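Local coordinates for protein capsid (Human calicivirus NLV/Boxer/2001/US, PDB 4RDL) that forms the protruding domain of a norovirus capsid and binds histo-blood group glycans such as the Lewis y tetrasaccharide, consistent with a role in attachment to host cells, at residues 254-259 and 297-302; 53-58 and 269-274; 210-215 and 276-281; 22-27 and 235-240. All blocks are in the same frame, centred on the assembly; numbering follows the deposited sequence.

Overall arrangement
All four contacts lie on one side of the P domain, in what corresponds to the P1 subdomain, away from the glycan pockets. Interactions 1 and 3 are antiparallel strand pairs of one curled sheet: 252-258 with 295-302, 213-220 with 276-279. Strand 265-272 runs between 252-258 and 276-279, and interaction 2 docks a turn on its end. Interaction 4 closes before interaction 1 opens; the segments of 1, 2 and 3 alternate. F237 of helix 235-244 touches M271 and M277. Centres of the first three are about 13 to 14 Å apart, and that of interaction 4 lies about 14 to 19 Å from them. Interactions 2 and 4 join early chain to residues over 200 positions later, across the glycan-binding region.

Interaction 1: residues 254-259 and 297-302; sequences LLHYVD and VFISWV
I299 lays CG1 over one face of the H256 imidazole, 3.6 Å from the ring centroid and only 11° off the ring normal, a CH-pi contact in which the two side chains cross at about a right angle. CD1 of I299 follows the same face toward H256 ND1. Beside them, L254 CD2 rests 3.9 Å from I299 CB, while V302 CG1 closes on L254 CB at 3.8 Å. L255 lies on the other face of the sheet and brings CD2 against F298 CA and CB, near the plane of the ring at its edge.

Antiparallel backbone pairing holds these side chains in place. H256 and V297 exchange two bonds, H256 N to V297 O at 2.9 Å and V297 N to H256 O at 2.8 Å. L254 O accepts I299 N, and L254 N reaches S300 O. The helical backbone angles of I299 place I299 and S300 together opposite L254, a beta bulge that puts I299 on the H256 side.

Farther out, H256 NE2 is hydrogen-bonded to the E268 carboxylate on strand 265-272. This bond and the I299 contact together would limit rotation of the ring, and the acidic partner would tend to favour its protonated form.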
loop_
_atom_site.group_PDB
_atom_site.type_symbol
_atom_site.label_atom_id
_atom_site.label_comp_id
_atom_site.label_asym_id
_atom_site.label_seq_id
_atom_site.Cartn_x
_atom_site.Cartn_y
_atom_site.Cartn_z
ATOM N N LEU A 254 2.465 -21.103 -17.413
ATOM C CA LEU A 254 1.180 -20.883 -18.066
ATOM C C LEU A 254 0.159 -20.490 -17.011
ATOM O O LEU A 254 -0.030 -21.215 -16.021
ATOM C CB LEU A 254 0.703 -22.156 -18.783
ATOM C CG LEU A 254 -0.714 -22.097 -19.370
ATOM C CD1 LEU A 254 -0.799 -21.077 -20.496
ATOM C CD2 LEU A 254 -1.163 -23.477 -19.864
ATOM N N LEU A 255 -0.485 -19.341 -17.224
ATOM C CA LEU A 255 -1.579 -18.890 -16.360
ATOM C C LEU A 255 -2.880 -18.858 -17.135
ATOM O O LEU A 255 -2.893 -18.516 -18.325
ATOM C CB LEU A 255 -1.335 -17.477 -15.827
ATOM C CG LEU A 255 0.010 -17.151 -15.203
ATOM C CD1 LEU A 255 -0.049 -15.722 -14.671
ATOM C CD2 LEU A 255 0.332 -18.130 -14.090
ATOM N N HIS A 256 -3.973 -19.205 -16.459
ATOM C CA HIS A 256 -5.297 -18.928 -16.981
ATOM C C HIS A 256 -5.915 -17.826 -16.145
ATOM O O HIS A 256 -5.831 -17.842 -14.919
ATOM C CB HIS A 256 -6.171 -20.179 -16.972
ATOM C CG HIS A 256 -5.811 -21.144 -18.047
ATOM N ND1 HIS A 256 -6.472 -22.341 -18.227
ATOM C CD2 HIS A 256 -4.865 -21.085 -19.015
ATOM C CE1 HIS A 256 -5.943 -22.977 -19.254
ATOM N NE2 HIS A 256 -4.971 -22.233 -19.755
ATOM N N TYR A 257 -6.499 -16.848 -16.824
ATOM C CA TYR A 257 -7.224 -15.764 -16.181
ATOM C C TYR A 257 -8.673 -16.204 -16.181
ATOM O O TYR A 257 -9.311 -16.285 -17.241
ATOM C CB TYR A 257 -7.021 -14.484 -16.986
ATOM C CG TYR A 257 -7.683 -13.238 -16.446
ATOM C CD1 TYR A 257 -7.274 -12.669 -15.242
ATOM C CD2 TYR A 257 -8.692 -12.600 -17.162
ATOM C CE1 TYR A 257 -7.862 -11.514 -14.765
ATOM C CE2 TYR A 257 -9.291 -11.436 -16.684
ATOM C CZ TYR A 257 -8.871 -10.904 -15.484
ATOM O OH TYR A 257 -9.441 -9.746 -14.997
ATOM N N VAL A 258 -9.179 -16.539 -15.001
ATOM C CA VAL A 258 -10.471 -17.214 -14.904
ATOM C C VAL A 258 -11.576 -16.383 -14.259
ATOM O O VAL A 258 -11.316 -15.489 -13.442
ATOM C CB VAL A 258 -10.346 -18.565 -14.170
ATOM C CG1 VAL A 258 -9.183 -19.375 -14.734
ATOM C CG2 VAL A 258 -10.205 -18.361 -12.658
ATOM N N ASP A 259 -12.811 -16.693 -14.633
ATOM C CA ASP A 259 -13.984 -16.093 -14.014
ATOM C C ASP A 259 -13.945 -16.409 -12.524
ATOM O O ASP A 259 -13.738 -17.555 -12.148
ATOM C CB ASP A 259 -15.248 -16.671 -14.646
ATOM C CG ASP A 259 -16.512 -16.042 -14.107
ATOM O OD1 ASP A 259 -17.090 -15.178 -14.801
ATOM O OD2 ASP A 259 -16.933 -16.406 -12.989
ATOM N N VAL A 297 -4.633 -18.040 -12.410
ATOM C CA VAL A 297 -4.354 -19.349 -11.845
ATOM C C VAL A 297 -3.198 -20.008 -12.595
ATOM O O VAL A 297 -3.219 -20.128 -13.823
ATOM C CB VAL A 297 -5.590 -20.273 -11.926
ATOM C CG1 VAL A 297 -5.280 -21.637 -11.322
ATOM C CG2 VAL A 297 -6.783 -19.639 -11.229
ATOM N N PHE A 298 -2.181 -20.428 -11.853
ATOM C CA PHE A 298 -1.089 -21.200 -12.422
ATOM C C PHE A 298 -1.553 -22.600 -12.842
ATOM O O PHE A 298 -2.074 -23.369 -12.028
ATOM C CB PHE A 298 0.061 -21.293 -11.419
ATOM C CG PHE A 298 1.177 -22.198 -11.855
ATOM C CD1 PHE A 298 1.924 -21.907 -12.986
ATOM C CD2 PHE A 298 1.491 -23.336 -11.123
ATOM C CE1 PHE A 298 2.965 -22.734 -13.386
ATOM C CE2 PHE A 298 2.528 -24.172 -11.514
ATOM C CZ PHE A 298 3.265 -23.871 -12.649
ATOM N N ILE A 299 -1.368 -22.907 -14.122
ATOM C CA ILE A 299 -1.738 -24.205 -14.686
ATOM C C ILE A 299 -0.554 -25.166 -14.648
ATOM O O ILE A 299 -0.636 -26.244 -14.056
ATOM C CB ILE A 299 -2.233 -24.058 -16.145
ATOM C CG1 ILE A 299 -3.399 -23.068 -16.217
ATOM C CG2 ILE A 299 -2.598 -25.423 -16.738
ATOM C CD1 ILE A 299 -4.567 -23.423 -15.315
ATOM N N SER A 300 0.544 -24.775 -15.283
ATOM C CA SER A 300 1.746 -25.602 -15.305
ATOM C C SER A 300 2.907 -24.847 -15.914
ATOM O O SER A 300 2.720 -23.815 -16.557
ATOM C CB SER A 300 1.511 -26.871 -16.124
ATOM O OG SER A 300 1.531 -26.562 -17.503
ATOM N N TRP A 301 4.108 -25.371 -15.713
ATOM C CA TRP A 301 5.262 -24.926 -16.473
ATOM C C TRP A 301 5.108 -25.456 -17.898
ATOM O O TRP A 301 4.654 -26.590 -18.097
ATOM C CB TRP A 301 6.550 -25.451 -15.829
ATOM C CG TRP A 301 6.782 -24.865 -14.460
ATOM C CD1 TRP A 301 6.582 -25.475 -13.254
ATOM C CD2 TRP A 301 7.242 -23.541 -14.171
ATOM N NE1 TRP A 301 6.892 -24.609 -12.230
ATOM C CE2 TRP A 301 7.307 -23.419 -12.766
ATOM C CE3 TRP A 301 7.606 -22.448 -14.965
ATOM C CZ2 TRP A 301 7.721 -22.241 -12.140
ATOM C CZ3 TRP A 301 8.020 -21.286 -14.344
ATOM C CH2 TRP A 301 8.073 -21.190 -12.945
ATOM N N VAL A 302 5.439 -24.621 -18.881
ATOM C CA VAL A 302 5.328 -24.999 -20.284
ATOM C C VAL A 302 6.582 -24.556 -21.015
ATOM O O VAL A 302 7.336 -23.717 -20.514
ATOM C CB VAL A 302 4.078 -24.392 -20.964
ATOM C CG1 VAL A 302 2.802 -24.917 -20.320
ATOM C CG2 VAL A 302 4.123 -22.856 -20.935
#

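Interaction 2: residues 53-58 and 269-274; sequences VTLDGQ and FKMYPE
This is a turn docked against the end of a strand: residues 54-57 form a type I beta turn that sits where strand 265-272 runs out into P273 and E274. One backbone bond pins it, L55 N to P273 O at 3.0 Å. L55 is also the side chain that reaches across. Its CG lies 3.4 Å from Y272 O, and its CD2 meets M271 CE at 3.6 Å. The methionine is bent at both chi2 and chi3, which brings its methyl up to the leucine, and F241 of helix 235-244 packs on both residues.

Two waters bridge the backbones. One accepts from D56 N at 3.0 Å and donates weakly to P273 O; the other accepts from V53 N and lies 2.7 Å from E274 O.

T54 braces the turn from within. T54 OG1 donates to D56 OD1 at 2.7 Å, nearly along the C-O axis. The same T54 OG1 accepts Q58 N at 2.9 Å. Around it, G57 N bonds to T54 O and T54 N to Q58 O, with G57 in a left-handed conformation that suits glycine. Together these features make a type I turn followed by a G1 bulge, the pattern that closes 3:5 beta-hairpins.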
loop_
_atom_site.group_PDB
_atom_site.type_symbol
_atom_site.label_atom_id
_atom_site.label_comp_id
_atom_site.label_asym_id
_atom_site.label_seq_id
_atom_site.Cartn_x
_atom_site.Cartn_y
_atom_site.Cartn_z
ATOM N N VAL A 53 10.718 -8.572 -9.924
ATOM C CA VAL A 53 11.057 -9.747 -9.125
ATOM C C VAL A 53 11.090 -10.952 -10.065
ATOM O O VAL A 53 10.359 -10.994 -11.048
ATOM C CB VAL A 53 10.005 -9.978 -8.009
ATOM C CG1 VAL A 53 8.644 -10.356 -8.607
ATOM C CG2 VAL A 53 10.470 -11.022 -7.004
ATOM N N THR A 54 11.962 -11.913 -9.787
ATOM C CA THR A 54 11.942 -13.158 -10.537
ATOM C C THR A 54 10.796 -14.039 -10.036
ATOM O O THR A 54 10.271 -13.837 -8.933
ATOM C CB THR A 54 13.248 -13.931 -10.380
ATOM O OG1 THR A 54 13.450 -14.244 -8.995
ATOM C CG2 THR A 54 14.419 -13.104 -10.888
ATOM N N LEU A 55 10.405 -15.027 -10.834
ATOM C CA LEU A 55 9.347 -15.937 -10.401
ATOM C C LEU A 55 9.738 -16.729 -9.158
ATOM O O LEU A 55 8.865 -17.175 -8.400
ATOM C CB LEU A 55 8.931 -16.888 -11.526
ATOM C CG LEU A 55 8.368 -16.200 -12.768
ATOM C CD1 LEU A 55 7.830 -17.255 -13.730
ATOM C CD2 LEU A 55 7.275 -15.195 -12.395
ATOM N N ASP A 56 11.040 -16.914 -8.944
ATOM C CA ASP A 56 11.483 -17.615 -7.739
ATOM C C ASP A 56 11.751 -16.689 -6.537
ATOM O O ASP A 56 12.322 -17.113 -5.533
ATOM C CB ASP A 56 12.625 -18.612 -8.017
ATOM C CG ASP A 56 13.951 -17.951 -8.385
ATOM O OD1 ASP A 56 14.096 -16.719 -8.292
ATOM O OD2 ASP A 56 14.882 -18.704 -8.746
ATOM N N GLY A 57 11.316 -15.432 -6.642
ATOM C CA GLY A 57 11.260 -14.545 -5.488
ATOM C C GLY A 57 12.459 -13.652 -5.204
ATOM O O GLY A 57 12.635 -13.204 -4.068
ATOM N N GLN A 58 13.278 -13.383 -6.219
ATOM C CA GLN A 58 14.430 -12.491 -6.069
ATOM C C GLN A 58 14.067 -11.070 -6.486
ATOM O O GLN A 58 13.819 -10.808 -7.668
ATOM C CB GLN A 58 15.611 -12.978 -6.915
ATOM C CG GLN A 58 16.096 -14.379 -6.588
ATOM C CD GLN A 58 17.162 -14.864 -7.560
ATOM O OE1 GLN A 58 16.929 -15.781 -8.354
ATOM N NE2 GLN A 58 18.341 -14.250 -7.500
ATOM N N PHE A 269 -2.126 -16.704 -20.485
ATOM C CA PHE A 269 -0.958 -15.833 -20.405
ATOM C C PHE A 269 0.266 -16.684 -20.103
ATOM O O PHE A 269 0.153 -17.742 -19.487
ATOM C CB PHE A 269 -1.144 -14.802 -19.280
ATOM C CG PHE A 269 -2.293 -13.862 -19.501
ATOM C CD1 PHE A 269 -2.078 -12.604 -20.038
ATOM C CD2 PHE A 269 -3.591 -14.238 -19.185
ATOM C CE1 PHE A 269 -3.130 -11.728 -20.239
ATOM C CE2 PHE A 269 -4.653 -13.370 -19.399
ATOM C CZ PHE A 269 -4.415 -12.116 -19.923
ATOM N N LYS A 270 1.436 -16.233 -20.539
ATOM C CA LYS A 270 2.678 -16.899 -20.173
ATOM C C LYS A 270 3.524 -15.964 -19.323
ATOM O O LYS A 270 3.803 -14.836 -19.741
ATOM C CB LYS A 270 3.440 -17.342 -21.419
ATOM C CG LYS A 270 2.773 -18.550 -22.095
ATOM C CD LYS A 270 3.218 -18.751 -23.537
ATOM C CE LYS A 270 4.668 -19.195 -23.637
ATOM N NZ LYS A 270 5.075 -19.328 -25.062
ATOM N N MET A 271 3.900 -16.418 -18.122
ATOM C CA MET A 271 4.788 -15.659 -17.246
ATOM C C MET A 271 6.199 -16.179 -17.426
ATOM O O MET A 271 6.436 -17.381 -17.337
ATOM C CB MET A 271 4.420 -15.846 -15.772
ATOM C CG MET A 271 3.251 -15.058 -15.240
ATOM S SD MET A 271 3.540 -14.664 -13.493
ATOM C CE MET A 271 4.590 -13.230 -13.660
ATOM N N TYR A 272 7.147 -15.283 -17.650
ATOM C CA TYR A 272 8.526 -15.695 -17.846
ATOM C C TYR A 272 9.326 -15.491 -16.559
ATOM O O TYR A 272 8.939 -14.684 -15.710
ATOM C CB TYR A 272 9.130 -14.961 -19.050
ATOM C CG TYR A 272 8.529 -15.444 -20.357
ATOM C CD1 TYR A 272 9.102 -16.496 -21.055
ATOM C CD2 TYR A 272 7.366 -14.877 -20.866
ATOM C CE1 TYR A 272 8.550 -16.954 -22.240
ATOM C CE2 TYR A 272 6.805 -15.329 -22.045
ATOM C CZ TYR A 272 7.398 -16.371 -22.727
ATOM O OH TYR A 272 6.841 -16.826 -23.907
ATOM N N PRO A 273 10.427 -16.242 -16.398
ATOM C CA PRO A 273 11.198 -16.242 -15.148
ATOM C C PRO A 273 11.655 -14.854 -14.706
ATOM O O PRO A 273 11.808 -14.621 -13.500
ATOM C CB PRO A 273 12.407 -17.119 -15.483
ATOM C CG PRO A 273 11.894 -18.059 -16.546
ATOM C CD PRO A 273 10.964 -17.203 -17.381
ATOM N N GLU A 274 11.859 -13.953 -15.662
ATOM C CA GLU A 274 12.279 -12.582 -15.371
ATOM C C GLU A 274 11.215 -11.761 -14.631
ATOM O O GLU A 274 11.501 -10.674 -14.147
ATOM C CB GLU A 274 12.694 -11.868 -16.664
ATOM C CG GLU A 274 13.947 -12.437 -17.316
ATOM C CD GLU A 274 13.694 -13.657 -18.196
ATOM O OE1 GLU A 274 12.530 -14.079 -18.365
ATOM O OE2 GLU A 274 14.685 -14.193 -18.729
HETATM O O HOH W 1 10.509 -8.363 -13.074
HETATM O O HOH W 2 12.709 -17.222 -11.440
#

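Interaction 3: residues 210-215 and 276-281; sequences FGEAIV and YMTCVP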
loop_
_atom_site.group_PDB
_atom_site.type_symbol
_atom_site.label_atom_id
_atom_site.label_comp_id
_atom_site.label_asym_id
_atom_site.label_seq_id
_atom_site.Cartn_x
_atom_site.Cartn_y
_atom_site.Cartn_z
ATOM N N PHE A 210 6.506 -15.631 -31.040
ATOM C CA PHE A 210 5.278 -16.419 -31.083
ATOM C C PHE A 210 4.026 -15.557 -30.993
ATOM O O PHE A 210 2.979 -16.003 -30.493
ATOM C CB PHE A 210 5.284 -17.504 -29.998
ATOM C CG PHE A 210 6.575 -18.260 -29.925
ATOM C CD1 PHE A 210 7.464 -18.043 -28.887
ATOM C CD2 PHE A 210 6.915 -19.171 -30.913
ATOM C CE1 PHE A 210 8.660 -18.729 -28.819
ATOM C CE2 PHE A 210 8.111 -19.861 -30.853
ATOM C CZ PHE A 210 8.984 -19.639 -29.806
ATOM N N GLY A 211 4.138 -14.328 -31.495
ATOM C CA GLY A 211 3.015 -13.412 -31.552
ATOM C C GLY A 211 2.771 -12.717 -30.231
ATOM O O GLY A 211 1.789 -11.992 -30.077
ATOM N N GLU A 212 3.671 -12.931 -29.276
ATOM C CA GLU A 212 3.438 -12.480 -27.910
ATOM C C GLU A 212 3.776 -11.013 -27.678
ATOM O O GLU A 212 4.681 -10.444 -28.299
ATOM C CB GLU A 212 4.174 -13.371 -26.908
ATOM C CG GLU A 212 3.677 -14.815 -26.958
ATOM C CD GLU A 212 4.454 -15.768 -26.074
ATOM O OE1 GLU A 212 5.078 -15.324 -25.087
ATOM O OE2 GLU A 212 4.431 -16.981 -26.378
ATOM N N ALA A 213 3.018 -10.417 -26.769
ATOM C CA ALA A 213 3.209 -9.026 -26.373
ATOM C C ALA A 213 3.205 -8.936 -24.855
ATOM O O ALA A 213 2.443 -9.629 -24.183
ATOM C CB ALA A 213 2.104 -8.153 -26.960
ATOM N N ILE A 214 4.054 -8.066 -24.319
ATOM C CA ILE A 214 4.111 -7.837 -22.884
ATOM C C ILE A 214 2.790 -7.258 -22.382
ATOM O O ILE A 214 2.198 -6.366 -23.016
ATOM C CB ILE A 214 5.270 -6.885 -22.537
ATOM C CG1 ILE A 214 6.612 -7.525 -22.932
ATOM C CG2 ILE A 214 5.253 -6.506 -21.065
ATOM C CD1 ILE A 214 7.785 -6.578 -22.892
ATOM N N VAL A 215 2.326 -7.782 -21.251
ATOM C CA VAL A 215 1.112 -7.298 -20.606
ATOM C C VAL A 215 1.434 -6.269 -19.530
ATOM O O VAL A 215 2.315 -6.478 -18.695
ATOM C CB VAL A 215 0.347 -8.476 -19.963
ATOM C CG1 VAL A 215 -0.857 -7.975 -19.171
ATOM C CG2 VAL A 215 -0.082 -9.490 -21.049
ATOM N N TYR A 276 7.540 -11.152 -15.695
ATOM C CA TYR A 276 6.563 -10.398 -16.476
ATOM C C TYR A 276 5.705 -11.410 -17.214
ATOM O O TYR A 276 6.030 -12.605 -17.254
ATOM C CB TYR A 276 7.253 -9.453 -17.474
ATOM C CG TYR A 276 7.983 -10.173 -18.589
ATOM C CD1 TYR A 276 7.399 -10.328 -19.840
ATOM C CD2 TYR A 276 9.256 -10.697 -18.393
ATOM C CE1 TYR A 276 8.053 -10.994 -20.860
ATOM C CE2 TYR A 276 9.921 -11.363 -19.412
ATOM C CZ TYR A 276 9.313 -11.503 -20.642
ATOM O OH TYR A 276 9.964 -12.166 -21.662
ATOM N N MET A 277 4.599 -10.965 -17.791
ATOM C CA MET A 277 3.789 -11.899 -18.558
ATOM C C MET A 277 3.439 -11.395 -19.947
ATOM O O MET A 277 3.521 -10.200 -20.234
ATOM C CB MET A 277 2.556 -12.395 -17.789
ATOM C CG MET A 277 1.424 -11.423 -17.679
ATOM S SD MET A 277 -0.017 -12.082 -16.772
ATOM C CE MET A 277 0.556 -12.103 -15.071
ATOM N N THR A 278 3.093 -12.331 -20.819
ATOM C CA THR A 278 2.720 -12.005 -22.181
ATOM C C THR A 278 1.374 -12.612 -22.523
ATOM O O THR A 278 0.864 -13.484 -21.805
ATOM C CB THR A 278 3.730 -12.545 -23.189
ATOM O OG1 THR A 278 3.703 -13.977 -23.145
ATOM C CG2 THR A 278 5.138 -12.038 -22.875
ATOM N N CYS A 279 0.813 -12.141 -23.628
ATOM C CA CYS A 279 -0.391 -12.710 -24.205
ATOM C C CYS A 279 -0.268 -12.584 -25.712
ATOM O O CYS A 279 0.634 -11.919 -26.217
ATOM C CB CYS A 279 -1.622 -11.924 -23.751
ATOM S SG CYS A 279 -1.724 -10.248 -24.471
ATOM N N VAL A 280 -1.179 -13.221 -26.435
ATOM C CA VAL A 280 -1.393 -12.862 -27.825
ATOM C C VAL A 280 -2.698 -12.077 -27.849
ATOM O O VAL A 280 -3.772 -12.631 -27.605
ATOM C CB VAL A 280 -1.466 -14.091 -28.750
ATOM C CG1 VAL A 280 -1.845 -13.657 -30.157
ATOM C CG2 VAL A 280 -0.132 -14.807 -28.764
ATOM N N PRO A 281 -2.601 -10.762 -28.090
ATOM C CA PRO A 281 -3.777 -9.903 -27.962
ATOM C C PRO A 281 -4.688 -10.029 -29.161
ATOM O O PRO A 281 -4.275 -10.527 -30.212
ATOM C CB PRO A 281 -3.171 -8.497 -27.921
ATOM C CG PRO A 281 -1.931 -8.614 -28.726
ATOM C CD PRO A 281 -1.393 -10.000 -28.455
HETATM O O HOH W 3 3.960 -8.289 -17.479
#
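T278 lies obliquely across the side chain of E212, its CB and OG1 against the glutamate CB, and donates OG1 to E212 OE1 at 2.7 Å. The hydroxyl comes from above the carboxylate, 49° out of its plane. It can do so because the glutamate leaves the backbone beside its own N (chi1 -62°) and then runs extended past the threonine.

Next to this pair the strands zip antiparallel. A213 and C279 form a hydrogen-bonded pair, A213 N to C279 O at 2.9 Å and C279 N to A213 O at 3.0 Å, and V215 N continues the ladder to M277 O. A water bridges M277 N and V215 O. V215 packs beside this strand, with CB 3.9 Å from M277 CG and CG2 equally far from C279 SG.

Strand 265-272 adds two more partners: Y272 OH also bonds to OE1, and K270 makes a salt bridge to OE2. Two hydroxyls and an ammonium group thus hold this buried glutamate, an environment that should favour its ionised form.

Interaction 4: residues 22-27 and 235-240; sequences NLMSNS and QEFVSH
The first turn of helix 235-244 is anchored here on the extended residues 24-26, with a reciprocal pair of bonds at S25. Q235 N, at the start of the helix, donates to S25 O at 2.9 Å, and S25 N returns a bond to E236 OE2 at 2.8 Å, nearly straight at 165° and on the syn side of the carboxylate. E236 bends at chi2 (79°) to bring its carboxylate back to the S25 amide, and M24 slides past it in the opposite direction, CB 3.2 Å from OE2. M24 then ends beside F237 in a Met-aromatic contact: SD lies in the ring plane at the edge, 5.0 Å from the centroid.

At the other end S27 CB packs 3.4 Å from Q235 OE1, while Q235 NE2 bonds to the carbonyls of T64 and V65. E236 OE1 reaches S66 OG of the second subunit, so one carboxylate serves both the fold and the dimer. The start of helix 235-244 is thus held by an early loop at the subunit interface of the P dimer.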
loop_
_atom_site.group_PDB
_atom_site.type_symbol
_atom_site.label_atom_id
_atom_site.label_comp_id
_atom_site.label_asym_id
_atom_site.label_seq_id
_atom_site.Cartn_x
_atom_site.Cartn_y
_atom_site.Cartn_z
ATOM N N ASN A 22 -8.568 -6.841 -9.821
ATOM C CA ASN A 22 -8.991 -5.497 -9.426
ATOM C C ASN A 22 -8.978 -5.224 -7.921
ATOM O O ASN A 22 -9.354 -4.127 -7.490
ATOM C CB ASN A 22 -10.340 -5.119 -10.043
ATOM C CG ASN A 22 -11.495 -5.928 -9.482
ATOM O OD1 ASN A 22 -11.344 -7.095 -9.096
ATOM N ND2 ASN A 22 -12.669 -5.312 -9.456
ATOM N N LEU A 23 -8.517 -6.203 -7.142
ATOM C CA LEU A 23 -8.265 -6.004 -5.717
ATOM C C LEU A 23 -6.777 -5.837 -5.417
ATOM O O LEU A 23 -6.402 -5.572 -4.280
ATOM C CB LEU A 23 -8.821 -7.159 -4.879
ATOM C CG LEU A 23 -10.334 -7.378 -4.955
ATOM C CD1 LEU A 23 -10.788 -8.433 -3.962
ATOM C CD2 LEU A 23 -11.070 -6.079 -4.734
ATOM N N MET A 24 -5.931 -6.005 -6.428
ATOM C CA MET A 24 -4.491 -5.876 -6.231
ATOM C C MET A 24 -3.997 -4.491 -6.625
ATOM O O MET A 24 -4.675 -3.766 -7.354
ATOM C CB MET A 24 -3.731 -6.969 -6.993
ATOM C CG MET A 24 -3.927 -8.341 -6.359
ATOM S SD MET A 24 -3.013 -9.664 -7.162
ATOM C CE MET A 24 -3.950 -9.788 -8.686
ATOM N N SER A 25 -2.818 -4.125 -6.129
ATOM C CA SER A 25 -2.236 -2.822 -6.400
ATOM C C SER A 25 -1.292 -2.812 -7.598
ATOM O O SER A 25 -0.601 -3.788 -7.885
ATOM C CB SER A 25 -1.451 -2.355 -5.163
ATOM O OG SER A 25 -0.891 -1.055 -5.354
ATOM N N ASN A 26 -1.258 -1.685 -8.294
ATOM C CA ASN A 26 -0.174 -1.371 -9.207
ATOM C C ASN A 26 1.141 -1.476 -8.420
ATOM O O ASN A 26 1.164 -1.256 -7.204
ATOM C CB ASN A 26 -0.389 0.061 -9.733
ATOM C CG ASN A 26 0.335 0.347 -11.038
ATOM O OD1 ASN A 26 1.554 0.527 -11.074
ATOM N ND2 ASN A 26 -0.434 0.439 -12.122
ATOM N N SER A 27 2.238 -1.801 -9.094
ATOM C CA SER A 27 3.540 -1.851 -8.419
ATOM C C SER A 27 4.371 -0.573 -8.559
ATOM O O SER A 27 5.438 -0.459 -7.941
ATOM C CB SER A 27 4.347 -3.060 -8.896
ATOM O OG SER A 27 4.394 -3.087 -10.315
ATOM N N GLN A 235 1.560 -5.603 -7.384
ATOM C CA GLN A 235 2.434 -5.648 -6.222
ATOM C C GLN A 235 2.262 -6.949 -5.431
ATOM O O GLN A 235 3.226 -7.514 -4.915
ATOM C CB GLN A 235 2.187 -4.455 -5.304
ATOM C CG GLN A 235 3.140 -4.425 -4.114
ATOM C CD GLN A 235 4.592 -4.329 -4.546
ATOM O OE1 GLN A 235 4.897 -3.784 -5.606
ATOM N NE2 GLN A 235 5.501 -4.845 -3.716
ATOM N N GLU A 236 1.031 -7.433 -5.330
ATOM C CA GLU A 236 0.801 -8.621 -4.526
ATOM C C GLU A 236 1.385 -9.877 -5.189
ATOM O O GLU A 236 1.638 -10.863 -4.510
ATOM C CB GLU A 236 -0.673 -8.778 -4.156
ATOM C CG GLU A 236 -1.158 -7.778 -3.096
ATOM C CD GLU A 236 -1.455 -6.387 -3.655
ATOM O OE1 GLU A 236 -1.742 -5.473 -2.843
ATOM O OE2 GLU A 236 -1.409 -6.196 -4.895
ATOM N N PHE A 237 1.624 -9.840 -6.502
ATOM C CA PHE A 237 2.398 -10.923 -7.123
ATOM C C PHE A 237 3.829 -10.888 -6.593
ATOM O O PHE A 237 4.427 -11.935 -6.329
ATOM C CB PHE A 237 2.456 -10.790 -8.651
ATOM C CG PHE A 237 1.312 -11.445 -9.381
ATOM C CD1 PHE A 237 -0.006 -11.180 -9.038
ATOM C CD2 PHE A 237 1.562 -12.281 -10.460
ATOM C CE1 PHE A 237 -1.051 -11.766 -9.740
ATOM C CE2 PHE A 237 0.517 -12.869 -11.169
ATOM C CZ PHE A 237 -0.784 -12.614 -10.807
ATOM N N VAL A 238 4.390 -9.689 -6.468
ATOM C CA VAL A 238 5.765 -9.556 -5.988
ATOM C C VAL A 238 5.912 -10.166 -4.591
ATOM O O VAL A 238 6.789 -11.007 -4.353
ATOM C CB VAL A 238 6.238 -8.078 -5.969
ATOM C CG1 VAL A 238 7.646 -7.978 -5.384
ATOM C CG2 VAL A 238 6.182 -7.478 -7.369
ATOM N N SER A 239 5.063 -9.745 -3.654
ATOM C CA SER A 239 5.175 -10.260 -2.290
ATOM C C SER A 239 4.890 -11.759 -2.253
ATOM O O SER A 239 5.481 -12.488 -1.460
ATOM C CB SER A 239 4.274 -9.497 -1.317
ATOM O OG SER A 239 2.941 -9.434 -1.776
ATOM N N HIS A 240 4.003 -12.218 -3.131
ATOM C CA HIS A 240 3.702 -13.641 -3.215
ATOM C C HIS A 240 4.957 -14.435 -3.574
ATOM O O HIS A 240 5.279 -15.427 -2.919
ATOM C CB HIS A 240 2.596 -13.896 -4.236
ATOM C CG HIS A 240 2.080 -15.300 -4.225
ATOM N ND1 HIS A 240 1.229 -15.771 -3.248
ATOM C CD2 HIS A 240 2.288 -16.337 -5.074
ATOM C CE1 HIS A 240 0.933 -17.035 -3.498
ATOM N NE2 HIS A 240 1.564 -17.403 -4.599
HETATM O O HOH W 4 6.988 -2.251 -6.399
#